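Local coordinates for DUF871 domain-containing protein (Enterococcus faecalis, PDB 2P0O) that is of unknown function but probably acts as a 6-phospho-N-acetylmuramidase, built from a TIM barrel and a cyclophilin-like domain, at residues Ile123-Val128 and Asn164-Glu169; Ser227-Ala232 and Thr362-Phe367; Thr291-Gln296 and Asp308-Gly313. One frame throughout, in Å; residues are numbered along the deposited sequence. Where two conformers were deposited one is given.

Interaction 1 (Ile123-Val128 and Asn164-Glu169); sequences ITLEEV and NRWLKE
The indole of Trp166 reaches out from its helix and lays the far rim of its six-membered ring against the backbone where Ile123 leads into helix 125-133. With CG anti to the backbone N (chi1 178°), the ring is carried straight off the helix. CH2 comes 3.2 Å from Ile123 O, and CZ2 lies 3.9 Å from Leu125 N, which sits at the ring edge and in its plane. A tryptophan suits the place because it spans a wide gap: the closest CA atoms of the segments, those of Ile123 and Leu167, are 9.1 Å apart.

Apolar side chains touch the indole at two places. Leu125 brings CD1 to 4.0 Å from Trp166 NE1, while Ile123 uses its CG2 branch twice, against Trp166 CZ3 and, at 3.7 Å, against Leu167 CD2. No hydrogen bond crosses between the segments. The backbone meeting the indole is instead ordered by a capping box: Thr124 OG1 accepts from Glu127 N at 3.0 Å, and Thr124 N donates to Glu127 OE1 at 2.9 Å.

The contact joins the start of helix 125-133 to the end of helix 157-169 on the outside of the TIM barrel. Beneath it, Leu167 also packs on Ala120 and on Val174 of strand 173-178, while Val128 turns to Phe138.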
loop_
_atom_site.group_PDB
_atom_site.type_symbol
_atom_site.label_atom_id
_atom_site.label_comp_id
_atom_site.label_asym_id
_atom_site.label_seq_id
_atom_site.Cartn_x
_atom_site.Cartn_y
_atom_site.Cartn_z
ATOM N N ILE A 123 -14.953 17.559 2.178
ATOM C CA ILE A 123 -14.524 18.705 2.966
ATOM C C ILE A 123 -14.491 19.930 2.054
ATOM O O ILE A 123 -13.924 19.887 0.960
ATOM C CB ILE A 123 -13.179 18.473 3.752
ATOM C CG1 ILE A 123 -12.916 19.604 4.758
ATOM C CG2 ILE A 123 -11.986 18.377 2.826
ATOM C CD1 ILE A 123 -13.762 19.576 6.026
ATOM N N THR A 124 -15.152 20.993 2.497
ATOM C CA THR A 124 -15.218 22.247 1.745
ATOM C C THR A 124 -14.236 23.268 2.302
ATOM O O THR A 124 -13.825 23.175 3.463
ATOM C CB THR A 124 -16.636 22.882 1.794
ATOM O OG1 THR A 124 -16.887 23.366 3.116
ATOM C CG2 THR A 124 -17.727 21.877 1.385
ATOM N N LEU A 125 -13.895 24.261 1.481
ATOM C CA LEU A 125 -13.062 25.387 1.917
ATOM C C LEU A 125 -13.676 26.153 3.098
ATOM O O LEU A 125 -12.953 26.767 3.897
ATOM C CB LEU A 125 -12.785 26.333 0.748
ATOM C CG LEU A 125 -11.462 27.123 0.752
ATOM C CD1 LEU A 125 -10.964 27.334 -0.686
ATOM C CD2 LEU A 125 -11.540 28.471 1.504
ATOM N N GLU A 126 -15.003 26.089 3.205
ATOM C CA GLU A 126 -15.768 26.763 4.262
ATOM C C GLU A 126 -15.593 26.066 5.601
ATOM O O GLU A 126 -15.334 26.708 6.617
ATOM C CB GLU A 126 -17.262 26.790 3.916
ATOM C CG GLU A 126 -17.650 27.763 2.816
ATOM C CD GLU A 126 -17.200 27.314 1.422
ATOM O OE1 GLU A 126 -17.267 26.096 1.109
ATOM O OE2 GLU A 126 -16.782 28.203 0.639
ATOM N N GLU A 127 -15.759 24.748 5.583
ATOM C CA GLU A 127 -15.586 23.910 6.765
ATOM C C GLU A 127 -14.150 24.000 7.289
ATOM O O GLU A 127 -13.936 24.083 8.492
ATOM C CB GLU A 127 -15.960 22.457 6.446
ATOM C CG GLU A 127 -17.423 22.271 6.083
ATOM C CD GLU A 127 -17.757 20.889 5.509
ATOM O OE1 GLU A 127 -16.984 20.319 4.700
ATOM O OE2 GLU A 127 -18.833 20.378 5.869
ATOM N N VAL A 128 -13.185 24.003 6.370
ATOM C CA VAL A 128 -11.772 24.171 6.699
ATOM C C VAL A 128 -11.530 25.555 7.309
ATOM O O VAL A 128 -10.747 25.692 8.240
ATOM C CB VAL A 128 -10.851 23.957 5.466
ATOM C CG1 VAL A 128 -9.388 24.061 5.854
ATOM C CG2 VAL A 128 -11.086 22.611 4.848
ATOM N N ASN A 164 -5.607 16.259 -3.498
ATOM C CA ASN A 164 -4.556 16.130 -2.511
ATOM C C ASN A 164 -3.676 17.385 -2.401
ATOM O O ASN A 164 -3.314 17.799 -1.292
ATOM C CB ASN A 164 -3.715 14.869 -2.769
ATOM C CG ASN A 164 -4.525 13.582 -2.632
ATOM O OD1 ASN A 164 -5.623 13.565 -2.054
ATOM N ND2 ASN A 164 -3.989 12.498 -3.178
ATOM N N ARG A 165 -3.341 17.977 -3.543
ATOM C CA ARG A 165 -2.534 19.199 -3.566
ATOM C C ARG A 165 -3.227 20.312 -2.804
ATOM O O ARG A 165 -2.620 20.979 -1.977
ATOM C CB ARG A 165 -2.267 19.632 -5.001
ATOM C CG ARG A 165 -0.804 19.533 -5.400
ATOM C CD ARG A 165 -0.485 20.064 -6.834
ATOM N NE ARG A 165 -1.344 21.168 -7.268
ATOM C CZ ARG A 165 -1.073 22.463 -7.091
ATOM N NH1 ARG A 165 0.041 22.849 -6.473
ATOM N NH2 ARG A 165 -1.930 23.374 -7.534
ATOM N N TRP A 166 -4.513 20.483 -3.098
ATOM C CA TRP A 166 -5.399 21.406 -2.395
ATOM C C TRP A 166 -5.407 21.104 -0.903
ATOM O O TRP A 166 -5.110 21.985 -0.091
ATOM C CB TRP A 166 -6.807 21.288 -2.979
ATOM C CG TRP A 166 -7.859 22.147 -2.334
ATOM C CD1 TRP A 166 -7.973 23.518 -2.417
ATOM C CD2 TRP A 166 -8.983 21.700 -1.556
ATOM N NE1 TRP A 166 -9.090 23.944 -1.724
ATOM C CE2 TRP A 166 -9.727 22.851 -1.190
ATOM C CE3 TRP A 166 -9.432 20.444 -1.129
ATOM C CZ2 TRP A 166 -10.888 22.776 -0.411
ATOM C CZ3 TRP A 166 -10.585 20.370 -0.366
ATOM C CH2 TRP A 166 -11.296 21.525 -0.008
ATOM N N LEU A 167 -5.721 19.857 -0.550
ATOM C CA LEU A 167 -5.732 19.434 0.856
ATOM C C LEU A 167 -4.434 19.797 1.558
ATOM O O LEU A 167 -4.459 20.397 2.627
ATOM C CB LEU A 167 -6.058 17.933 1.012
ATOM C CG LEU A 167 -7.459 17.474 0.589
ATOM C CD1 LEU A 167 -7.556 15.956 0.394
ATOM C CD2 LEU A 167 -8.556 17.962 1.526
ATOM N N LYS A 168 -3.300 19.459 0.950
ATOM C CA LYS A 168 -2.000 19.727 1.565
ATOM C C LYS A 168 -1.715 21.231 1.652
ATOM O O LYS A 168 -1.065 21.699 2.596
ATOM C CB LYS A 168 -0.866 19.023 0.807
ATOM C CG LYS A 168 -0.963 17.481 0.742
ATOM C CD LYS A 168 -0.625 16.807 2.057
ATOM C CE LYS A 168 0.871 16.827 2.323
ATOM N NZ LYS A 168 1.163 16.688 3.772
ATOM N N GLU A 169 -2.196 21.973 0.652
ATOM C CA GLU A 169 -2.054 23.425 0.595
ATOM C C GLU A 169 -2.819 24.052 1.744
ATOM O O GLU A 169 -2.448 25.115 2.223
ATOM C CB GLU A 169 -2.614 23.947 -0.726
ATOM C CG GLU A 169 -1.698 24.901 -1.477
ATOM C CD GLU A 169 -1.472 24.443 -2.924
ATOM O OE1 GLU A 169 -2.463 24.371 -3.702
ATOM O OE2 GLU A 169 -0.300 24.140 -3.268
#

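Interaction 2 (Ser227-Ala232 and Thr362-Phe367); sequences SERTMA and TIENEF
Arg229 and Ile363 meet where helix 228-240 of the TIM barrel packs against the C-terminal helix 363-370, the short helical segments crossing at 44° with their axes 8.5 Å apart. The arginine side chain runs along this seam. Its CB lies 3.9 Å from Glu364 OE2, and CG is 4.0 Å from Ile363 CG2. The chain then stays extended from CG to NE, with CG anti to the backbone N (chi1 -171°), which carries the guanidinium past the isoleucine. There Ile363 CD1 rests over one face of the group, 3.6 Å above its plane and displaced toward the rim. Arginine fits because its flat end can accept a methyl group on a face while its N-H groups point elsewhere: NH2 forms salt bridges with Asp342 and Glu246, and Glu246 also accepts from Ile363 N.

Glu364 is linked to Arg229 through water. One water accepts from Arg229 N and donates to Glu364 OE2; a second takes a weak bond from Arg229 NE and donates to Glu364 OE1 at 2.9 Å. The charged groups do not touch, Arg229 NE and Glu364 OE1 being 5.4 Å apart, and this second water bridges the gap.

One turn further on, a small residue lets the helices draw close. The CA atoms of Ala232 and Phe367 are 5.5 Å apart, and Phe367 places its CB against the alanine methyl. Its ring approaches Ala232 CA and O, and the side chain also touches Tyr236 and Gln239 of the same barrel helix. The same methyl, Ala232 CB, also touches Ile363 CG2 at 3.5 Å, tighter than an ordinary carbon-carbon contact.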
loop_
_atom_site.group_PDB
_atom_site.type_symbol
_atom_site.label_atom_id
_atom_site.label_comp_id
_atom_site.label_asym_id
_atom_site.label_seq_id
_atom_site.Cartn_x
_atom_site.Cartn_y
_atom_site.Cartn_z
ATOM N N SER A 227 -2.557 -11.157 0.937
ATOM C CA SER A 227 -2.064 -12.534 0.876
ATOM C C SER A 227 -0.656 -12.637 1.479
ATOM O O SER A 227 0.042 -11.634 1.607
ATOM C CB SER A 227 -2.004 -13.002 -0.568
ATOM O OG SER A 227 -0.995 -12.266 -1.239
ATOM N N GLU A 228 -0.250 -13.852 1.854
ATOM C CA GLU A 228 1.112 -14.118 2.300
ATOM C C GLU A 228 2.182 -13.616 1.315
ATOM O O GLU A 228 3.222 -13.084 1.732
ATOM C CB GLU A 228 1.301 -15.623 2.576
ATOM C CG GLU A 228 0.404 -16.167 3.696
ATOM C CD GLU A 228 1.055 -16.085 5.086
ATOM O OE1 GLU A 228 2.222 -15.615 5.187
ATOM O OE2 GLU A 228 0.405 -16.504 6.083
ATOM N N ARG A 229 1.918 -13.779 0.020
ATOM C CA ARG A 229 2.818 -13.368 -1.035
ATOM C C ARG A 229 3.071 -11.864 -0.985
ATOM O O ARG A 229 4.215 -11.373 -1.156
ATOM C CB ARG A 229 2.182 -13.717 -2.385
ATOM C CG ARG A 229 3.118 -13.532 -3.578
ATOM C CD ARG A 229 2.383 -13.799 -4.899
ATOM N NE ARG A 229 3.326 -13.837 -6.014
ATOM C CZ ARG A 229 3.807 -12.768 -6.658
ATOM N NH1 ARG A 229 3.444 -11.529 -6.316
ATOM N NH2 ARG A 229 4.667 -12.941 -7.644
ATOM N N THR A 230 1.974 -11.134 -0.804
ATOM C CA THR A 230 2.015 -9.691 -0.774
ATOM C C THR A 230 2.681 -9.202 0.512
ATOM O O THR A 230 3.470 -8.269 0.480
ATOM C CB THR A 230 0.584 -9.121 -0.985
ATOM O OG1 THR A 230 0.117 -9.576 -2.256
ATOM C CG2 THR A 230 0.583 -7.609 -0.975
HETATM N N MSE A 231 2.344 -9.830 1.634
HETATM C CA MSE A 231 3.058 -9.585 2.908
HETATM C C MSE A 231 4.588 -9.707 2.763
HETATM O O MSE A 231 5.353 -8.878 3.285
HETATM C CB MSE A 231 2.580 -10.555 3.994
HETATM C CG MSE A 231 1.133 -10.331 4.341
HETATM SE SE MSE A 231 0.394 -11.597 5.639
HETATM C CE MSE A 231 1.423 -11.042 7.194
ATOM N N ALA A 232 5.003 -10.751 2.048
ATOM C CA ALA A 232 6.422 -11.058 1.823
ATOM C C ALA A 232 7.079 -9.956 1.027
ATOM O O ALA A 232 8.240 -9.637 1.276
ATOM C CB ALA A 232 6.574 -12.378 1.109
ATOM N N THR A 362 7.891 -18.749 -5.183
ATOM C CA THR A 362 8.868 -18.869 -4.076
ATOM C C THR A 362 8.996 -17.603 -3.202
ATOM O O THR A 362 9.776 -17.568 -2.244
ATOM C CB THR A 362 10.265 -19.337 -4.555
ATOM O OG1 THR A 362 10.858 -18.340 -5.390
ATOM C CG2 THR A 362 10.161 -20.640 -5.347
ATOM N N ILE A 363 8.239 -16.570 -3.535
ATOM C CA ILE A 363 8.311 -15.314 -2.796
ATOM C C ILE A 363 8.146 -15.537 -1.279
ATOM O O ILE A 363 8.918 -14.998 -0.482
ATOM C CB ILE A 363 7.322 -14.271 -3.344
ATOM C CG1 ILE A 363 8.000 -13.456 -4.462
ATOM C CG2 ILE A 363 6.851 -13.285 -2.212
ATOM C CD1 ILE A 363 7.153 -12.303 -5.001
ATOM N N GLU A 364 7.162 -16.352 -0.892
ATOM C CA GLU A 364 6.924 -16.640 0.519
ATOM C C GLU A 364 8.126 -17.258 1.249
ATOM O O GLU A 364 8.498 -16.780 2.321
ATOM C CB GLU A 364 5.666 -17.482 0.705
ATOM C CG GLU A 364 4.390 -16.774 0.228
ATOM C CD GLU A 364 3.919 -17.187 -1.182
ATOM O OE1 GLU A 364 4.766 -17.245 -2.127
ATOM O OE2 GLU A 364 2.686 -17.457 -1.317
ATOM N N ASN A 365 8.734 -18.295 0.681
ATOM C CA ASN A 365 9.911 -18.890 1.324
ATOM C C ASN A 365 11.154 -18.026 1.212
ATOM O O ASN A 365 12.045 -18.100 2.059
ATOM C CB ASN A 365 10.222 -20.311 0.839
ATOM C CG ASN A 365 11.276 -21.006 1.716
ATOM O OD1 ASN A 365 11.276 -20.869 2.941
ATOM N ND2 ASN A 365 12.188 -21.734 1.085
ATOM N N GLU A 366 11.214 -17.198 0.188
ATOM C CA GLU A 366 12.344 -16.312 0.037
ATOM C C GLU A 366 12.322 -15.289 1.187
ATOM O O GLU A 366 13.358 -15.027 1.793
ATOM C CB GLU A 366 12.256 -15.638 -1.320
ATOM C CG GLU A 366 13.541 -15.538 -2.059
ATOM C CD GLU A 366 14.240 -16.871 -2.271
ATOM O OE1 GLU A 366 13.748 -17.751 -3.034
ATOM O OE2 GLU A 366 15.300 -17.021 -1.660
ATOM N N PHE A 367 11.133 -14.753 1.520
ATOM C CA PHE A 367 11.017 -13.874 2.685
ATOM C C PHE A 367 11.249 -14.608 4.014
ATOM O O PHE A 367 11.856 -14.039 4.929
ATOM C CB PHE A 367 9.690 -13.115 2.732
ATOM C CG PHE A 367 9.595 -12.161 3.914
ATOM C CD1 PHE A 367 10.481 -11.093 4.035
ATOM C CD2 PHE A 367 8.648 -12.354 4.914
ATOM C CE1 PHE A 367 10.432 -10.243 5.128
ATOM C CE2 PHE A 367 8.588 -11.496 6.015
ATOM C CZ PHE A 367 9.488 -10.441 6.117
HETATM O O HOH W 1 -0.079 -16.063 -1.228
HETATM O O HOH W 2 4.559 -16.569 -4.948
#

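Interaction 3 (Thr291-Gln296 and Asp308-Gly313); sequences TIESEQ and DNEKYG
Thr291 opens the contact by resting its CG2 methyl near the carboxylate of Glu310, 3.7 Å from OE1. Here the loop before strand 304-308 meets the one after it, in the cyclophilin-like C-terminal part. Ile292 follows with both backbone and side chain. Its CB and CG2 pack on the chain at Asp308 and Asn309, CG2 lying 3.6 Å from Asp308 O, and the branched side chain is buried further by Tyr254 and Met316. Its carbonyl O accepts from Glu310 N at 2.8 Å with an N-H...O angle of 135°, the single direct hydrogen bond between the segments.

Glu293 bends at chi2 (-90°) and brings OE1 to within 2.8 Å of Glu310 OE2, two acceptors with no bond between them. Its backbone is better matched, since Glu293 O accepts from Asn333. Ser294 then works through water: its N donates to a water that in turn donates to Glu310 OE2, and its OG meets another water that accepts from Lys311 NZ at 2.7 Å.

Asparagine suits position 309 because Asn309 OD1 accepts from Lys311 N, on a lone pair in the carbonyl plane, forming an Asx turn, while ND2 donates to Asn333 and Glu330. This is consistent with a set bend that leaves Glu310 N facing Ile292 O.

The paired carboxylates would be expected to repel if both were charged, so one may have a raised pKa; the water donating to Glu310 OE2 may ease the strain.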
loop_
_atom_site.group_PDB
_atom_site.type_symbol
_atom_site.label_atom_id
_atom_site.label_comp_id
_atom_site.label_asym_id
_atom_site.label_seq_id
_atom_site.Cartn_x
_atom_site.Cartn_y
_atom_site.Cartn_z
ATOM N N THR A 291 31.677 -16.458 -21.795
ATOM C CA THR A 291 31.002 -16.124 -23.052
ATOM C C THR A 291 29.490 -16.397 -22.965
ATOM O O THR A 291 29.078 -17.483 -22.555
ATOM C CB THR A 291 31.575 -16.948 -24.222
ATOM O OG1 THR A 291 32.997 -16.800 -24.256
ATOM C CG2 THR A 291 31.013 -16.486 -25.560
ATOM N N ILE A 292 28.675 -15.406 -23.336
ATOM C CA ILE A 292 27.227 -15.600 -23.478
ATOM C C ILE A 292 26.945 -15.923 -24.940
ATOM O O ILE A 292 27.037 -15.066 -25.804
ATOM C CB ILE A 292 26.398 -14.347 -23.028
ATOM C CG1 ILE A 292 26.812 -13.858 -21.622
ATOM C CG2 ILE A 292 24.861 -14.611 -23.132
ATOM C CD1 ILE A 292 26.638 -14.927 -20.504
ATOM N N GLU A 293 26.620 -17.180 -25.213
ATOM C CA GLU A 293 26.310 -17.607 -26.568
ATOM C C GLU A 293 24.914 -17.163 -26.958
ATOM O O GLU A 293 24.047 -16.976 -26.106
ATOM C CB GLU A 293 26.400 -19.125 -26.658
ATOM C CG GLU A 293 27.594 -19.710 -25.903
ATOM C CD GLU A 293 28.861 -19.821 -26.749
ATOM O OE1 GLU A 293 29.269 -18.822 -27.385
ATOM O OE2 GLU A 293 29.464 -20.918 -26.776
ATOM N N SER A 294 24.700 -16.992 -28.250
ATOM C CA SER A 294 23.359 -16.826 -28.803
ATOM C C SER A 294 22.425 -17.982 -28.392
ATOM O O SER A 294 22.767 -19.154 -28.588
ATOM C CB SER A 294 23.461 -16.782 -30.326
ATOM O OG SER A 294 22.233 -16.392 -30.899
ATOM N N GLU A 295 21.261 -17.673 -27.822
ATOM C CA GLU A 295 20.331 -18.745 -27.406
ATOM C C GLU A 295 18.964 -18.551 -28.084
ATOM O O GLU A 295 18.830 -18.863 -29.271
ATOM C CB GLU A 295 20.263 -18.849 -25.881
ATOM C CG GLU A 295 19.607 -20.095 -25.359
ATOM C CD GLU A 295 19.493 -20.126 -23.838
ATOM O OE1 GLU A 295 18.905 -19.184 -23.253
ATOM O OE2 GLU A 295 19.980 -21.109 -23.222
ATOM N N GLN A 296 17.967 -18.040 -27.358
ATOM C CA GLN A 296 16.738 -17.543 -27.964
ATOM C C GLN A 296 16.778 -16.020 -27.971
ATOM O O GLN A 296 17.102 -15.401 -26.953
ATOM C CB GLN A 296 15.528 -17.989 -27.153
ATOM C CG GLN A 296 15.095 -19.400 -27.458
ATOM C CD GLN A 296 13.992 -19.905 -26.540
ATOM O OE1 GLN A 296 13.205 -19.128 -25.995
ATOM N NE2 GLN A 296 13.934 -21.218 -26.365
ATOM N N ASP A 308 22.530 -9.715 -22.818
ATOM C CA ASP A 308 23.208 -9.446 -24.082
ATOM C C ASP A 308 24.174 -10.581 -24.425
ATOM O O ASP A 308 24.972 -10.993 -23.574
ATOM C CB ASP A 308 23.946 -8.118 -24.021
ATOM C CG ASP A 308 23.021 -6.913 -24.163
ATOM O OD1 ASP A 308 21.769 -7.084 -24.257
ATOM O OD2 ASP A 308 23.557 -5.778 -24.221
ATOM N N ASN A 309 24.095 -11.117 -25.647
ATOM C CA ASN A 309 25.001 -12.218 -25.996
ATOM C C ASN A 309 26.314 -11.706 -26.609
ATOM O O ASN A 309 26.540 -10.484 -26.645
ATOM C CB ASN A 309 24.308 -13.316 -26.841
ATOM C CG ASN A 309 23.767 -12.801 -28.179
ATOM O OD1 ASN A 309 24.494 -12.182 -28.970
ATOM N ND2 ASN A 309 22.486 -13.074 -28.441
ATOM N N GLU A 310 27.162 -12.626 -27.077
ATOM C CA GLU A 310 28.484 -12.286 -27.605
ATOM C C GLU A 310 28.427 -11.385 -28.850
ATOM O O GLU A 310 29.412 -10.682 -29.172
ATOM C CB GLU A 310 29.323 -13.554 -27.868
ATOM C CG GLU A 310 28.863 -14.385 -29.055
ATOM C CD GLU A 310 29.544 -15.760 -29.143
ATOM O OE1 GLU A 310 30.804 -15.850 -29.196
ATOM O OE2 GLU A 310 28.808 -16.770 -29.188
ATOM N N LYS A 311 27.286 -11.391 -29.545
ATOM C CA LYS A 311 27.125 -10.539 -30.743
ATOM C C LYS A 311 27.067 -9.071 -30.390
ATOM O O LYS A 311 27.252 -8.242 -31.263
ATOM C CB LYS A 311 25.891 -10.903 -31.579
ATOM C CG LYS A 311 25.988 -12.256 -32.258
ATOM C CD LYS A 311 24.708 -12.639 -32.956
ATOM C CE LYS A 311 24.854 -14.020 -33.561
ATOM N NZ LYS A 311 23.636 -14.407 -34.307
ATOM N N TYR A 312 26.807 -8.753 -29.125
ATOM C CA TYR A 312 26.726 -7.362 -28.679
ATOM C C TYR A 312 28.078 -6.859 -28.220
ATOM O O TYR A 312 28.167 -5.782 -27.626
ATOM C CB TYR A 312 25.679 -7.185 -27.558
ATOM C CG TYR A 312 24.670 -6.076 -27.841
ATOM C CD1 TYR A 312 25.067 -4.903 -28.474
ATOM C CD2 TYR A 312 23.314 -6.210 -27.476
ATOM C CE1 TYR A 312 24.164 -3.881 -28.736
ATOM C CE2 TYR A 312 22.389 -5.211 -27.748
ATOM C CZ TYR A 312 22.832 -4.028 -28.380
ATOM O OH TYR A 312 21.963 -2.989 -28.666
ATOM N N GLY A 313 29.130 -7.637 -28.492
ATOM C CA GLY A 313 30.504 -7.203 -28.257
ATOM C C GLY A 313 30.725 -6.815 -26.818
ATOM O O GLY A 313 30.423 -7.595 -25.926
HETATM O O HOH W 3 21.626 -14.516 -32.572
HETATM O O HOH W 4 26.593 -17.018 -30.259
#

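Along the chain interaction 1 comes first and is complete before interaction 2 begins; interaction 3 then falls between the two segments of interaction 2. Interaction 1 ties together helices on the outside of the TIM barrel, and its centre is about 39 Å from that of interaction 2, on the opposite side of the chain's centre. Interaction 2 brings the C-terminal helix back to a barrel helix after the strands of the second domain, and probably holds the two domains against each other. Interaction 3 joins two loops flanking strand 304-308 in that second domain, its centre about 34 Å from that of interaction 2 and about 57 Å from that of interaction 1. None touches another.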